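Local coordinates for aspartate aminotransferase (Plasmodium falciparum, PDB 3K7Y), which probably catalyses the pyridoxal-phosphate-dependent transfer of an amino group from L-aspartate to 2-oxoglutarate, giving oxaloacetate and L-glutamate, at residues K194-I199 / D227-R232; N323-F328 / L354-P359; L327-L332 / N346-Q351; K369-Y374 / V391-D396. All blocks are in the same frame, centred on the assembly; numbering follows the deposited sequence.

In the fold
Contact 1 stands apart, joining two helices beside the central mixed sheet, with its centre about 24 Å from that of contact 2, its nearest neighbour. Contacts 2 and 3 both use helix 304-335, sharing L327 and F328, and their centres are only about 6 Å apart. Contact 4 sits further along the same side of the chain, where helix 390-403 packs on helix 304-335 through F328 and I394. The chemistry follows place: contact 1 is buried and purely apolar, whereas contact 2, equally buried, depends on an arginine bonded to backbone and hydroxyl oxygens. Of the two partly buried contacts, contact 3 adds lysine and amide groups to an aromatic centre, whereas contact 4 is packing without a hydrogen bond.

Contact 1 of 4, residues K194-I199 / D227-R232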
# COMPACT_ATOMS: atom_id res chain seq x y z
N LYS A 194 -23.58 23.37 -18.30
CA LYS A 194 -23.81 24.80 -18.56
C LYS A 194 -22.53 25.61 -18.31
O LYS A 194 -22.28 26.60 -19.01
CB LYS A 194 -24.94 25.36 -17.68
CG LYS A 194 -26.16 24.49 -17.53
CD LYS A 194 -27.26 25.21 -16.77
CE LYS A 194 -28.56 24.40 -16.80
NZ LYS A 194 -29.65 25.06 -16.02
N TYR A 195 -21.74 25.17 -17.33
CA TYR A 195 -20.59 25.93 -16.82
C TYR A 195 -19.18 25.45 -17.21
O TYR A 195 -18.21 26.20 -17.04
CB TYR A 195 -20.66 26.02 -15.31
CG TYR A 195 -21.85 26.76 -14.81
CD1 TYR A 195 -21.80 28.14 -14.63
CD2 TYR A 195 -23.03 26.10 -14.50
CE1 TYR A 195 -22.91 28.84 -14.16
CE2 TYR A 195 -24.15 26.78 -14.03
CZ TYR A 195 -24.08 28.15 -13.86
OH TYR A 195 -25.19 28.83 -13.39
N PHE A 196 -19.06 24.23 -17.73
CA PHE A 196 -17.75 23.72 -18.13
C PHE A 196 -16.96 24.79 -18.90
O PHE A 196 -15.89 25.19 -18.45
CB PHE A 196 -17.86 22.45 -18.98
CG PHE A 196 -18.47 21.26 -18.27
CD1 PHE A 196 -18.81 20.12 -18.98
CD2 PHE A 196 -18.72 21.28 -16.90
CE1 PHE A 196 -19.36 19.02 -18.35
CE2 PHE A 196 -19.28 20.18 -16.27
CZ PHE A 196 -19.60 19.05 -17.00
N ASP A 197 -17.50 25.27 -20.01
CA ASP A 197 -16.75 26.14 -20.92
C ASP A 197 -16.17 27.37 -20.25
O ASP A 197 -15.05 27.79 -20.58
CB ASP A 197 -17.61 26.58 -22.11
CG ASP A 197 -18.40 25.44 -22.73
OD1 ASP A 197 -19.39 24.99 -22.10
OD2 ASP A 197 -18.02 25.02 -23.84
N GLU A 198 -16.91 27.96 -19.32
CA GLU A 198 -16.40 29.14 -18.66
C GLU A 198 -15.12 28.76 -17.91
O GLU A 198 -14.07 29.39 -18.10
CB GLU A 198 -17.44 29.75 -17.72
CG GLU A 198 -17.25 31.25 -17.50
CD GLU A 198 -18.32 31.86 -16.59
OE1 GLU A 198 -17.98 32.77 -15.80
OE2 GLU A 198 -19.50 31.43 -16.66
N ILE A 199 -15.20 27.72 -17.09
CA ILE A 199 -14.05 27.16 -16.37
C ILE A 199 -12.84 26.99 -17.29
O ILE A 199 -11.77 27.53 -17.02
CB ILE A 199 -14.41 25.80 -15.73
CG1 ILE A 199 -15.49 25.99 -14.66
CG2 ILE A 199 -13.19 25.14 -15.14
CD1 ILE A 199 -16.29 24.74 -14.35
N ASP A 227 -20.24 11.35 -16.36
CA ASP A 227 -19.62 11.76 -15.09
C ASP A 227 -18.24 12.38 -15.21
O ASP A 227 -17.78 13.09 -14.32
CB ASP A 227 -19.53 10.56 -14.15
CG ASP A 227 -20.87 10.17 -13.57
OD1 ASP A 227 -21.83 10.96 -13.68
OD2 ASP A 227 -20.96 9.07 -13.00
N VAL A 228 -17.58 12.10 -16.33
CA VAL A 228 -16.20 12.50 -16.54
C VAL A 228 -16.06 13.47 -17.74
O VAL A 228 -14.99 13.59 -18.33
CB VAL A 228 -15.32 11.23 -16.67
CG1 VAL A 228 -15.01 10.88 -18.13
CG2 VAL A 228 -14.06 11.36 -15.85
N LEU A 229 -17.14 14.17 -18.07
CA LEU A 229 -17.14 15.05 -19.24
C LEU A 229 -16.14 16.19 -19.14
O LEU A 229 -15.40 16.45 -20.09
CB LEU A 229 -18.54 15.59 -19.59
CG LEU A 229 -18.67 16.54 -20.80
CD1 LEU A 229 -18.02 15.99 -22.07
CD2 LEU A 229 -20.13 16.86 -21.06
N LEU A 230 -16.13 16.88 -18.00
CA LEU A 230 -15.27 18.04 -17.86
C LEU A 230 -13.86 17.67 -18.24
O LEU A 230 -13.17 18.45 -18.90
CB LEU A 230 -15.28 18.56 -16.44
CG LEU A 230 -15.20 20.08 -16.25
CD1 LEU A 230 -14.49 20.33 -14.93
CD2 LEU A 230 -14.52 20.85 -17.38
N ILE A 231 -13.45 16.47 -17.83
CA ILE A 231 -12.10 16.00 -18.10
C ILE A 231 -11.90 15.90 -19.60
O ILE A 231 -10.89 16.38 -20.12
CB ILE A 231 -11.82 14.65 -17.41
CG1 ILE A 231 -11.74 14.85 -15.90
CG2 ILE A 231 -10.51 14.04 -17.92
CD1 ILE A 231 -11.65 13.58 -15.10
N ARG A 232 -12.87 15.31 -20.29
CA ARG A 232 -12.77 15.12 -21.74
C ARG A 232 -12.82 16.43 -22.50
O ARG A 232 -12.08 16.64 -23.47
CB ARG A 232 -13.81 14.12 -22.23
CG ARG A 232 -13.37 12.69 -22.00
CD ARG A 232 -14.53 11.73 -22.03
NE ARG A 232 -14.24 10.51 -21.27
CZ ARG A 232 -14.80 9.34 -21.53
NH1 ARG A 232 -15.65 9.21 -22.54
NH2 ARG A 232 -14.50 8.27 -20.80
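F196 reaches from one helix to two consecutive leucines of another, L229 and L230, which meet its ring in different ways. L230 lies over a face: its CG is 4.1 Å from the ring centroid, displaced toward the rim and 22° off the normal, a CH-pi contact. Its CD2 extends back to the root of the side chain, 4.0 Å from F196 CB. L229 comes instead to the edge, near the ring plane, where its CD2 and F196 CE1 are 3.6 Å apart, the two side chains crossing at about a right angle. The phenyl group sits anti to its own carbonyl carbon (chi1 -63°), which turns it out of helix 193-206 into this corner. Both helices belong to the beta-alpha-beta crossovers of the class I aminotransferase fold: helix 193-206 runs into strand 209-214, and helix 229-235 leads from that strand to the neighbouring parallel strand 241-246. Helix 229-235 starts just after V228, its N-cap, so both leucines sit in its first turn. Around the phenylalanine, L230 also packs on F212 of strand 209-214 and on I200, one turn farther along the first helix, while I191 touches F196 itself. Toward the outside, D197 forms a salt bridge with K233.

Contact 2 of 4, residues N323-F328 / L354-P359; sequences NNRILF and LFSFVP
R325 reaches out of the long helix 304-335 to F355 and S356, on a short strand that pairs antiparallel with 380-382 in this class I aminotransferase fold. CB points at the strand, and CG lies anti to the backbone N. CG and CD then pass alongside the S356 hydroxyl, with R325 CG 3.4 Å from S356 OG. At chi3 (-76°) the side chain bends, bringing the guanidinium against the strand backbone. R325 NE donates to S356 OG over 3.0 Å, but the N-H...O angle of 125° makes this bond weak. The hydroxyl oxygen approaches the guanidinium obliquely and has a second weak link to the amide of Q351. CZ only carries the group on toward F355 O, which lies at the guanidinium edge. At the tip, NH2 makes the straighter bond of the two, and it also donates to G353 O, so that two main-chain carbonyls share one nitrogen. The F355 ring, whose CB points away from the helix, lies about 4 Å from the side chains of N185 and Y216, which bind pyridoxal phosphate. The R325 NH2 to F355 O distance is 2.8 Å, with the oxygen close to the guanidinium plane but the nitrogen 44° out of the carbonyl plane.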
# COMPACT_ATOMS: atom_id res chain seq x y z
N ASN A 323 -33.07 6.76 -7.58
CA ASN A 323 -34.49 6.43 -7.33
C ASN A 323 -34.80 6.35 -5.83
O ASN A 323 -35.70 7.02 -5.33
CB ASN A 323 -34.91 5.11 -8.02
CG ASN A 323 -34.94 5.22 -9.56
OD1 ASN A 323 -34.66 6.28 -10.13
ND2 ASN A 323 -35.28 4.11 -10.22
N ASN A 324 -34.03 5.52 -5.13
CA ASN A 324 -34.04 5.45 -3.67
C ASN A 324 -34.01 6.83 -2.96
O ASN A 324 -34.69 7.03 -1.96
CB ASN A 324 -32.85 4.61 -3.22
CG ASN A 324 -33.18 3.65 -2.08
OD1 ASN A 324 -34.34 3.26 -1.91
ND2 ASN A 324 -32.16 3.26 -1.31
N ARG A 325 -33.21 7.77 -3.48
CA ARG A 325 -33.15 9.16 -2.99
C ARG A 325 -34.45 9.92 -3.23
O ARG A 325 -34.94 10.63 -2.34
CB ARG A 325 -31.98 9.91 -3.65
CG ARG A 325 -31.81 11.36 -3.20
CD ARG A 325 -30.87 12.13 -4.11
NE ARG A 325 -29.47 11.80 -3.90
CZ ARG A 325 -28.81 10.83 -4.54
NH1 ARG A 325 -29.44 10.07 -5.44
NH2 ARG A 325 -27.53 10.60 -4.28
N ILE A 326 -35.00 9.80 -4.44
CA ILE A 326 -36.31 10.38 -4.74
C ILE A 326 -37.37 9.87 -3.75
O ILE A 326 -37.98 10.67 -3.04
CB ILE A 326 -36.71 10.15 -6.22
CG1 ILE A 326 -36.01 11.18 -7.10
CG2 ILE A 326 -38.23 10.21 -6.44
CD1 ILE A 326 -35.78 10.69 -8.49
N LEU A 327 -37.53 8.55 -3.67
CA LEU A 327 -38.46 7.92 -2.73
C LEU A 327 -38.31 8.51 -1.34
O LEU A 327 -39.29 8.91 -0.71
CB LEU A 327 -38.22 6.41 -2.65
CG LEU A 327 -39.22 5.49 -1.93
CD1 LEU A 327 -38.54 4.19 -1.58
CD2 LEU A 327 -39.78 6.08 -0.66
N PHE A 328 -37.06 8.55 -0.88
CA PHE A 328 -36.75 8.94 0.48
C PHE A 328 -37.36 10.29 0.92
O PHE A 328 -38.08 10.35 1.91
CB PHE A 328 -35.23 8.88 0.71
CG PHE A 328 -34.81 9.33 2.08
CD1 PHE A 328 -35.20 8.64 3.21
CD2 PHE A 328 -34.02 10.47 2.23
CE1 PHE A 328 -34.82 9.07 4.49
CE2 PHE A 328 -33.62 10.90 3.50
CZ PHE A 328 -34.03 10.20 4.63
N LEU A 354 -23.48 8.56 -4.06
CA LEU A 354 -23.77 7.54 -3.07
C LEU A 354 -24.53 8.12 -1.87
O LEU A 354 -25.21 7.38 -1.14
CB LEU A 354 -22.44 6.95 -2.60
CG LEU A 354 -22.20 5.44 -2.56
CD1 LEU A 354 -20.76 5.16 -2.89
CD2 LEU A 354 -22.54 4.83 -1.20
N PHE A 355 -24.40 9.44 -1.66
CA PHE A 355 -25.02 10.10 -0.51
C PHE A 355 -26.07 11.16 -0.86
O PHE A 355 -26.22 11.56 -2.01
CB PHE A 355 -23.97 10.80 0.38
CG PHE A 355 -22.72 10.01 0.60
CD1 PHE A 355 -22.70 8.96 1.50
CD2 PHE A 355 -21.56 10.34 -0.07
CE1 PHE A 355 -21.52 8.24 1.69
CE2 PHE A 355 -20.39 9.64 0.12
CZ PHE A 355 -20.37 8.59 0.99
N SER A 356 -26.77 11.61 0.17
CA SER A 356 -27.43 12.91 0.13
C SER A 356 -26.81 13.76 1.24
O SER A 356 -26.23 13.21 2.18
CB SER A 356 -28.94 12.79 0.29
OG SER A 356 -29.56 12.58 -0.97
N PHE A 357 -26.91 15.08 1.11
CA PHE A 357 -26.30 16.00 2.06
C PHE A 357 -27.37 16.97 2.55
O PHE A 357 -27.85 17.81 1.78
CB PHE A 357 -25.15 16.74 1.38
CG PHE A 357 -24.34 17.62 2.30
CD1 PHE A 357 -23.87 17.15 3.52
CD2 PHE A 357 -23.98 18.91 1.90
CE1 PHE A 357 -23.11 17.97 4.36
CE2 PHE A 357 -23.22 19.73 2.72
CZ PHE A 357 -22.78 19.27 3.95
N VAL A 358 -27.75 16.83 3.82
CA VAL A 358 -28.81 17.65 4.40
C VAL A 358 -28.27 18.42 5.62
O VAL A 358 -28.39 17.94 6.75
CB VAL A 358 -30.03 16.76 4.83
CG1 VAL A 358 -31.21 17.59 5.36
CG2 VAL A 358 -30.48 15.88 3.67
N PRO A 359 -27.65 19.60 5.39
CA PRO A 359 -27.03 20.29 6.54
C PRO A 359 -27.95 20.38 7.75
O PRO A 359 -27.52 20.16 8.89
CB PRO A 359 -26.70 21.67 5.96
CG PRO A 359 -26.36 21.38 4.53
CD PRO A 359 -27.30 20.25 4.11

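Contact 3 of 4, residues L327-L332 / N346-Q351; sequences LFFNKL and NVYKKQ. With ACT (acetate ion), chain C.
Helix 304-335 meets the 3-10 segment 346-348 and the loop after it through F329 and N330 on one side and Y348 and K349 on the other. F329 is the apolar centre. It points at the 3-10 segment, with CG anti to the carbonyl carbon (chi1 -62°), and its ring is enclosed from both faces: F328 CD2 lies 4.0 Å above one, over the centre, and Y348 CB lies over the other, displaced toward the rim. The modelled gap on the Y348 side is too short to be trusted, so the CH-pi reading of this approach is doubtful. The two aromatic rings do not truly stack. Their planes are only 14° from parallel, yet the centroids are 5.2 Å apart and the rings are slid so far that they barely overlap. The aliphatic part of K349 runs past F329 in the opposite direction, with its CG 4.0 Å from F329 CD2.

In the fold, this loop leads from helix 304-335 to strand 355-357, where Q351 bonds to the F357 carbonyl. F328 and L332 of the same helix also pack on helix 390-403. Farther out the contact turns polar. The extended K349 chain carries its ammonium group beside the amide of N330. K349 NZ makes a weak bond of 2.8 Å to N346 OD1, within its own segment, and another of 3.1 Å to OXT of an acetate ion, probably from the crystallisation liquor. The carboxylate also lies against N330, whose amide is probably turned over in the model.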
# COMPACT_ATOMS: atom_id res chain seq x y z
N LEU A 327 -37.53 8.55 -3.67
CA LEU A 327 -38.46 7.92 -2.73
C LEU A 327 -38.31 8.51 -1.34
O LEU A 327 -39.29 8.91 -0.71
CB LEU A 327 -38.22 6.41 -2.65
CG LEU A 327 -39.22 5.49 -1.93
CD1 LEU A 327 -38.54 4.19 -1.58
CD2 LEU A 327 -39.78 6.08 -0.66
N PHE A 328 -37.06 8.55 -0.88
CA PHE A 328 -36.75 8.94 0.48
C PHE A 328 -37.36 10.29 0.92
O PHE A 328 -38.08 10.35 1.91
CB PHE A 328 -35.23 8.88 0.71
CG PHE A 328 -34.81 9.33 2.08
CD1 PHE A 328 -35.20 8.64 3.21
CD2 PHE A 328 -34.02 10.47 2.23
CE1 PHE A 328 -34.82 9.07 4.49
CE2 PHE A 328 -33.62 10.90 3.50
CZ PHE A 328 -34.03 10.20 4.63
N PHE A 329 -37.08 11.35 0.16
CA PHE A 329 -37.59 12.68 0.52
C PHE A 329 -39.09 12.76 0.37
O PHE A 329 -39.74 13.61 0.97
CB PHE A 329 -36.90 13.79 -0.28
CG PHE A 329 -35.42 13.86 -0.04
CD1 PHE A 329 -34.93 14.44 1.13
CD2 PHE A 329 -34.53 13.34 -0.95
CE1 PHE A 329 -33.58 14.49 1.38
CE2 PHE A 329 -33.17 13.38 -0.71
CZ PHE A 329 -32.69 13.96 0.46
N ASN A 330 -39.64 11.87 -0.44
CA ASN A 330 -41.08 11.80 -0.58
C ASN A 330 -41.78 11.23 0.66
O ASN A 330 -42.93 11.58 0.97
CB ASN A 330 -41.47 11.03 -1.85
CG ASN A 330 -41.30 11.87 -3.11
OD1 ASN A 330 -41.11 11.32 -4.19
ND2 ASN A 330 -41.40 13.19 -2.97
N LYS A 331 -41.08 10.36 1.39
CA LYS A 331 -41.61 9.86 2.64
C LYS A 331 -41.48 10.91 3.74
O LYS A 331 -42.26 10.92 4.70
CB LYS A 331 -40.93 8.55 3.05
CG LYS A 331 -41.33 7.35 2.18
CD LYS A 331 -42.58 6.62 2.69
CE LYS A 331 -42.99 5.50 1.74
NZ LYS A 331 -44.22 4.80 2.20
N LEU A 332 -40.52 11.82 3.57
CA LEU A 332 -40.29 12.91 4.51
C LEU A 332 -41.24 14.07 4.25
O LEU A 332 -41.58 14.80 5.18
CB LEU A 332 -38.85 13.42 4.43
CG LEU A 332 -37.69 12.63 5.03
CD1 LEU A 332 -36.39 13.35 4.77
CD2 LEU A 332 -37.88 12.45 6.52
N ASN A 346 -37.91 18.90 -1.52
CA ASN A 346 -37.74 18.70 -2.97
C ASN A 346 -36.33 19.06 -3.48
O ASN A 346 -35.90 18.59 -4.55
CB ASN A 346 -38.81 19.48 -3.73
CG ASN A 346 -39.52 18.65 -4.77
OD1 ASN A 346 -40.60 18.11 -4.51
ND2 ASN A 346 -38.93 18.52 -5.96
N VAL A 347 -35.61 19.87 -2.71
CA VAL A 347 -34.35 20.43 -3.15
C VAL A 347 -33.17 19.48 -2.94
O VAL A 347 -32.04 19.79 -3.32
CB VAL A 347 -34.06 21.76 -2.44
CG1 VAL A 347 -33.10 22.59 -3.30
CG2 VAL A 347 -35.34 22.53 -2.18
N TYR A 348 -33.43 18.33 -2.36
CA TYR A 348 -32.36 17.39 -2.09
C TYR A 348 -32.40 16.23 -3.07
O TYR A 348 -31.59 15.31 -2.97
CB TYR A 348 -32.48 16.83 -0.68
CG TYR A 348 -32.48 17.84 0.43
CD1 TYR A 348 -31.30 18.25 1.01
CD2 TYR A 348 -33.66 18.34 0.92
CE1 TYR A 348 -31.29 19.16 2.02
CE2 TYR A 348 -33.67 19.27 1.94
CZ TYR A 348 -32.47 19.68 2.49
OH TYR A 348 -32.48 20.59 3.52
N LYS A 349 -33.35 16.27 -4.00
CA LYS A 349 -33.46 15.24 -5.03
C LYS A 349 -32.52 15.52 -6.21
O LYS A 349 -32.02 14.58 -6.81
CB LYS A 349 -34.90 15.10 -5.50
CG LYS A 349 -35.91 14.72 -4.42
CD LYS A 349 -37.28 15.27 -4.81
CE LYS A 349 -38.40 14.65 -3.99
NZ LYS A 349 -39.66 15.48 -4.03
N LYS A 350 -32.31 16.80 -6.53
CA LYS A 350 -31.28 17.23 -7.48
C LYS A 350 -29.98 16.45 -7.27
O LYS A 350 -29.33 16.01 -8.22
CB LYS A 350 -30.96 18.74 -7.32
CG LYS A 350 -32.09 19.72 -7.65
CD LYS A 350 -33.09 19.90 -6.50
CE LYS A 350 -34.51 20.22 -7.01
NZ LYS A 350 -34.80 21.69 -7.18
N GLN A 351 -29.62 16.28 -5.99
CA GLN A 351 -28.38 15.61 -5.56
C GLN A 351 -28.09 14.26 -6.23
O GLN A 351 -29.01 13.58 -6.70
CB GLN A 351 -28.37 15.47 -4.04
CG GLN A 351 -28.01 16.75 -3.34
CD GLN A 351 -28.11 16.67 -1.83
OE1 GLN A 351 -28.62 15.69 -1.26
NE2 GLN A 351 -27.63 17.71 -1.17
C ACT C . -40.89 14.07 -6.73
O ACT C . -41.97 14.67 -6.52
OXT ACT C . -40.57 13.20 -5.89
CH3 ACT C . -40.02 14.39 -7.92

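Contact 4 of 4, residues K369-Y374 / V391-D396; sequences KTHHIY and VDYIAD
H371 is the first residue along 369-374 to touch helix 390-403, and it meets Y393. Its CB points at the helix, while the imidazole leads off from it, with T370 OG1 lying over one face of its ring. The atom touched is therefore H371 CB, 3.5 Å from Y393 OH. The tyrosine gets there by leaving its helix anti to the backbone N (chi1 -176°), which sends the long ring across to the loop. Next comes H372, at the centre of what looks like an inverse gamma turn between loop and strand 373-374, though the position of H371 O is uncertain. Y393 OH stands 3.8 Å from H372 N, too far for a hydrogen bond. I373 begins the short strand, which runs parallel to strand 32-33, and its side chain points at the helix. Its CD1 meets I394 CG2 at 4.4 Å, a light apolar touch between two buried residues. I394 also packs on I32 and on F328, so the two-stranded sheet 32-33/373-374 is joined through helix 390-403 to helix 304-335. Y393 also touches I32. Between the two segments no hydrogen bond or salt bridge forms, so their mutual fit rests on shape: a tyrosine tip set beside the turn and an isoleucine pair farther inside, with no directional bond between these two segments.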
# COMPACT_ATOMS: atom_id res chain seq x y z
N LYS A 369 -29.63 9.06 17.41
CA LYS A 369 -28.95 7.88 17.92
C LYS A 369 -29.69 7.23 19.08
O LYS A 369 -29.54 6.03 19.30
CB LYS A 369 -27.49 8.18 18.26
CG LYS A 369 -26.63 8.36 17.01
CD LYS A 369 -25.18 8.77 17.28
CE LYS A 369 -24.44 8.96 15.95
NZ LYS A 369 -23.40 10.03 15.96
N THR A 370 -30.53 8.01 19.78
CA THR A 370 -31.42 7.46 20.83
C THR A 370 -32.38 6.46 20.19
O THR A 370 -32.77 5.46 20.81
CB THR A 370 -32.20 8.55 21.65
OG1 THR A 370 -33.38 8.97 20.94
CG2 THR A 370 -31.34 9.77 21.94
N HIS A 371 -32.76 6.75 18.96
CA HIS A 371 -33.32 5.76 18.06
C HIS A 371 -32.11 5.17 17.35
O HIS A 371 -31.03 5.77 17.35
CB HIS A 371 -34.27 6.44 17.08
CG HIS A 371 -35.04 7.56 17.69
ND1 HIS A 371 -36.15 7.35 18.47
CD2 HIS A 371 -34.85 8.90 17.66
CE1 HIS A 371 -36.62 8.51 18.89
NE2 HIS A 371 -35.85 9.47 18.41
N HIS A 372 -32.23 4.01 16.74
CA HIS A 372 -31.00 3.30 16.43
C HIS A 372 -30.51 3.52 15.00
O HIS A 372 -30.16 2.58 14.27
CB HIS A 372 -31.09 1.85 16.92
CG HIS A 372 -31.47 1.75 18.37
ND1 HIS A 372 -32.76 1.49 18.79
CD2 HIS A 372 -30.74 1.97 19.50
CE1 HIS A 372 -32.80 1.51 20.11
NE2 HIS A 372 -31.60 1.80 20.57
N ILE A 373 -30.46 4.80 14.63
CA ILE A 373 -30.02 5.22 13.29
C ILE A 373 -28.79 6.13 13.30
O ILE A 373 -28.77 7.17 13.97
CB ILE A 373 -31.17 5.90 12.50
CG1 ILE A 373 -30.58 6.65 11.30
CG2 ILE A 373 -32.03 6.78 13.40
CD1 ILE A 373 -31.29 7.91 10.90
N TYR A 374 -27.76 5.75 12.53
CA TYR A 374 -26.48 6.48 12.52
C TYR A 374 -26.15 7.20 11.20
O TYR A 374 -26.35 6.66 10.11
CB TYR A 374 -25.32 5.59 13.01
CG TYR A 374 -25.66 4.82 14.26
CD1 TYR A 374 -26.14 3.51 14.18
CD2 TYR A 374 -25.56 5.41 15.51
CE1 TYR A 374 -26.48 2.80 15.33
CE2 TYR A 374 -25.91 4.71 16.68
CZ TYR A 374 -26.37 3.40 16.58
OH TYR A 374 -26.71 2.68 17.71
N VAL A 391 -37.70 3.02 5.06
CA VAL A 391 -38.22 4.37 4.87
C VAL A 391 -39.10 4.89 6.01
O VAL A 391 -38.78 5.92 6.61
CB VAL A 391 -38.96 4.54 3.52
CG1 VAL A 391 -37.97 4.73 2.40
CG2 VAL A 391 -39.88 3.35 3.25
N ASP A 392 -40.19 4.19 6.33
CA ASP A 392 -41.09 4.63 7.39
C ASP A 392 -40.29 4.96 8.64
O ASP A 392 -40.19 6.13 9.01
CB ASP A 392 -42.18 3.59 7.70
CG ASP A 392 -42.90 3.83 9.07
OD1 ASP A 392 -43.52 2.87 9.60
OD2 ASP A 392 -42.85 4.97 9.61
N TYR A 393 -39.71 3.94 9.26
CA TYR A 393 -39.04 4.14 10.53
C TYR A 393 -38.12 5.37 10.48
O TYR A 393 -38.24 6.29 11.29
CB TYR A 393 -38.28 2.89 10.95
CG TYR A 393 -37.65 3.03 12.31
CD1 TYR A 393 -38.44 3.01 13.46
CD2 TYR A 393 -36.27 3.21 12.45
CE1 TYR A 393 -37.87 3.15 14.73
CE2 TYR A 393 -35.69 3.35 13.71
CZ TYR A 393 -36.49 3.32 14.84
OH TYR A 393 -35.92 3.46 16.09
N ILE A 394 -37.23 5.38 9.49
CA ILE A 394 -36.26 6.45 9.32
C ILE A 394 -36.93 7.82 9.23
O ILE A 394 -36.65 8.73 10.02
CB ILE A 394 -35.39 6.23 8.07
CG1 ILE A 394 -34.61 4.92 8.18
CG2 ILE A 394 -34.43 7.39 7.88
CD1 ILE A 394 -33.93 4.52 6.90
N ALA A 395 -37.83 7.95 8.26
CA ALA A 395 -38.45 9.22 7.90
C ALA A 395 -39.26 9.74 9.07
O ALA A 395 -39.18 10.93 9.40
CB ALA A 395 -39.32 9.06 6.66
N ASP A 396 -40.01 8.84 9.70
CA ASP A 396 -40.70 9.14 10.93
C ASP A 396 -39.74 9.73 11.97
O ASP A 396 -39.88 10.88 12.35
CB ASP A 396 -41.40 7.89 11.47
CG ASP A 396 -42.12 8.13 12.78
OD1 ASP A 396 -42.25 9.30 13.22
OD2 ASP A 396 -42.58 7.14 13.36